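Local coordinates for protein epsin-3 (Saccharomyces cerevisiae, PDB 3ONK) that helps recruit clathrin to the Golgi network and endosomes and binds membranes enriched in phosphatidylinositol-3,5-bisphosphate, here represented by its ENTH domain, at residues Asp33-Gly38 and Leu71-Tyr76. Sequence-based numbering, arbitrary orientation.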
loop_
_atom_site.group_PDB
_atom_site.type_symbol
_atom_site.label_atom_id
_atom_site.label_comp_id
_atom_site.label_asym_id
_atom_site.label_seq_id
_atom_site.Cartn_x
_atom_site.Cartn_y
_atom_site.Cartn_z
ATOM N N ASP A 33 -4.693 -6.654 -8.470
ATOM C CA ASP A 33 -3.993 -7.722 -9.192
ATOM C C ASP A 33 -3.277 -7.198 -10.444
ATOM O O ASP A 33 -2.138 -7.576 -10.720
ATOM C CB ASP A 33 -4.954 -8.854 -9.561
ATOM C CG ASP A 33 -4.281 -10.227 -9.543
ATOM O OD1 ASP A 33 -3.199 -10.362 -8.940
ATOM O OD2 ASP A 33 -4.842 -11.175 -10.124
ATOM N N GLN A 34 -3.938 -6.320 -11.196
ATOM C CA GLN A 34 -3.309 -5.718 -12.381
ATOM C C GLN A 34 -2.018 -5.019 -11.982
ATOM O O GLN A 34 -0.991 -5.133 -12.655
ATOM C CB GLN A 34 -4.265 -4.740 -13.082
ATOM C CG GLN A 34 -5.373 -5.432 -13.903
ATOM C CD GLN A 34 -6.417 -4.456 -14.444
ATOM O OE1 GLN A 34 -6.782 -3.497 -13.772
ATOM N NE2 GLN A 34 -6.911 -4.713 -15.653
ATOM N N ILE A 35 -2.067 -4.297 -10.867
ATOM C CA ILE A 35 -0.900 -3.584 -10.391
ATOM C C ILE A 35 0.178 -4.565 -9.914
ATOM O O ILE A 35 1.377 -4.372 -10.148
ATOM C CB ILE A 35 -1.293 -2.583 -9.290
ATOM C CG1 ILE A 35 -2.098 -1.423 -9.905
ATOM C CG2 ILE A 35 -0.066 -2.067 -8.608
ATOM C CD1 ILE A 35 -2.977 -0.685 -8.903
ATOM N N SER A 36 -0.261 -5.624 -9.246
ATOM C CA SER A 36 0.631 -6.687 -8.841
ATOM C C SER A 36 1.405 -7.229 -10.043
ATOM O O SER A 36 2.608 -7.457 -9.954
ATOM C CB SER A 36 -0.155 -7.803 -8.135
ATOM O OG SER A 36 0.710 -8.828 -7.712
ATOM N N GLN A 37 0.718 -7.425 -11.166
ATOM C CA GLN A 37 1.382 -7.883 -12.388
ATOM C C GLN A 37 2.524 -6.948 -12.787
ATOM O O GLN A 37 3.558 -7.403 -13.276
ATOM C CB GLN A 37 0.399 -8.018 -13.562
ATOM C CG GLN A 37 -0.851 -8.829 -13.276
ATOM C CD GLN A 37 -0.553 -10.243 -12.844
ATOM O OE1 GLN A 37 -0.905 -10.651 -11.736
ATOM N NE2 GLN A 37 0.092 -11.007 -13.719
ATOM N N GLY A 38 2.334 -5.647 -12.582
ATOM C CA GLY A 38 3.333 -4.664 -12.936
ATOM C C GLY A 38 4.597 -4.725 -12.085
ATOM O O GLY A 38 5.632 -4.211 -12.500
ATOM N N LEU A 71 -2.031 1.911 1.782
ATOM C CA LEU A 71 -1.661 0.820 2.692
ATOM C C LEU A 71 -2.290 -0.498 2.264
ATOM O O LEU A 71 -1.600 -1.516 2.177
ATOM C CB LEU A 71 -2.053 1.133 4.145
ATOM C CG LEU A 71 -1.305 2.281 4.853
ATOM C CD1 LEU A 71 -1.886 2.475 6.255
ATOM C CD2 LEU A 71 0.199 2.019 4.919
ATOM N N GLN A 72 -3.600 -0.470 2.021
ATOM C CA GLN A 72 -4.318 -1.627 1.506
ATOM C C GLN A 72 -3.652 -2.192 0.262
ATOM O O GLN A 72 -3.489 -3.395 0.146
ATOM C CB GLN A 72 -5.764 -1.266 1.155
ATOM C CG GLN A 72 -6.679 -1.045 2.333
ATOM C CD GLN A 72 -8.078 -0.659 1.899
ATOM O OE1 GLN A 72 -8.283 0.405 1.303
ATOM N NE2 GLN A 72 -9.054 -1.525 2.194
ATOM N N LEU A 73 -3.301 -1.325 -0.686
ATOM C CA LEU A 73 -2.631 -1.769 -1.913
ATOM C C LEU A 73 -1.293 -2.443 -1.617
ATOM O O LEU A 73 -0.960 -3.480 -2.187
ATOM C CB LEU A 73 -2.389 -0.585 -2.853
ATOM C CG LEU A 73 -1.684 -0.880 -4.180
ATOM C CD1 LEU A 73 -2.353 -2.016 -4.965
ATOM C CD2 LEU A 73 -1.620 0.391 -5.037
ATOM N N LEU A 74 -0.529 -1.832 -0.720
ATOM C CA LEU A 74 0.811 -2.291 -0.410
ATOM C C LEU A 74 0.736 -3.631 0.318
ATOM O O LEU A 74 1.588 -4.502 0.139
ATOM C CB LEU A 74 1.521 -1.223 0.428
ATOM C CG LEU A 74 3.042 -1.081 0.518
ATOM C CD1 LEU A 74 3.758 -1.072 -0.833
ATOM C CD2 LEU A 74 3.365 0.197 1.302
ATOM N N ASP A 75 -0.308 -3.815 1.117
ATOM C CA ASP A 75 -0.522 -5.106 1.747
ATOM C C ASP A 75 -0.753 -6.179 0.682
ATOM O O ASP A 75 -0.152 -7.253 0.698
ATOM C CB ASP A 75 -1.728 -5.053 2.688
ATOM C CG ASP A 75 -1.907 -6.341 3.466
ATOM O OD1 ASP A 75 -1.058 -6.628 4.330
ATOM O OD2 ASP A 75 -2.875 -7.085 3.189
ATOM N N TYR A 76 -1.644 -5.879 -0.246
ATOM C CA TYR A 76 -1.973 -6.827 -1.297
ATOM C C TYR A 76 -0.718 -7.182 -2.096
ATOM O O TYR A 76 -0.510 -8.337 -2.445
ATOM C CB TYR A 76 -3.056 -6.238 -2.210
ATOM C CG TYR A 76 -3.604 -7.213 -3.229
ATOM C CD1 TYR A 76 -4.724 -7.996 -2.944
ATOM C CD2 TYR A 76 -2.996 -7.358 -4.474
ATOM C CE1 TYR A 76 -5.226 -8.885 -3.886
ATOM C CE2 TYR A 76 -3.485 -8.249 -5.413
ATOM C CZ TYR A 76 -4.594 -9.009 -5.116
ATOM O OH TYR A 76 -5.072 -9.896 -6.057
#
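The ring of Tyr76 reaches from helix 64-80 to the backbone and side chain of Asp33 on helix 29-38, its CE2 lying 3.7 Å from Asp33 N. With CG anti to the backbone N (chi1 -172°), the tyrosine extends away from its own helix. It spans much of the interval between the axes of segments 33-38 and 71-76, which approach to 10.3 Å at a crossing angle of -59°. At the end of this reach the phenol OH makes a weak hydrogen bond to Asp33 OD1, 3.5 Å long. Carboxylate and ring are nearly perpendicular, their planes 79° apart, and the phenol approaches the acid group from the OD1 side, with Asp33 CG and CB close behind. On the same ring carbon that meets Asp33 N, Ser36 CB lies at the edge, near the ring plane, 4.3 Å from Tyr76 CE2. A separate, wholly apolar contact joins Ile35 CD1 and Leu73 CD1 at 4.2 Å on the buried side. An alanine in place of Tyr76 is likely to leave the Asp33 carboxylate without its phenol partner and to open a gap beside Ser36. Together these side chains bridge two helices of the all-helical ENTH domain. Tyr76 also stacks on His80 one turn further along its helix, while Ile35 packs against Met12 and Ala19 of helix 11-19 and Leu73 against Ile52 of helix 42-57, which places the apolar half of the contact where four helices come together.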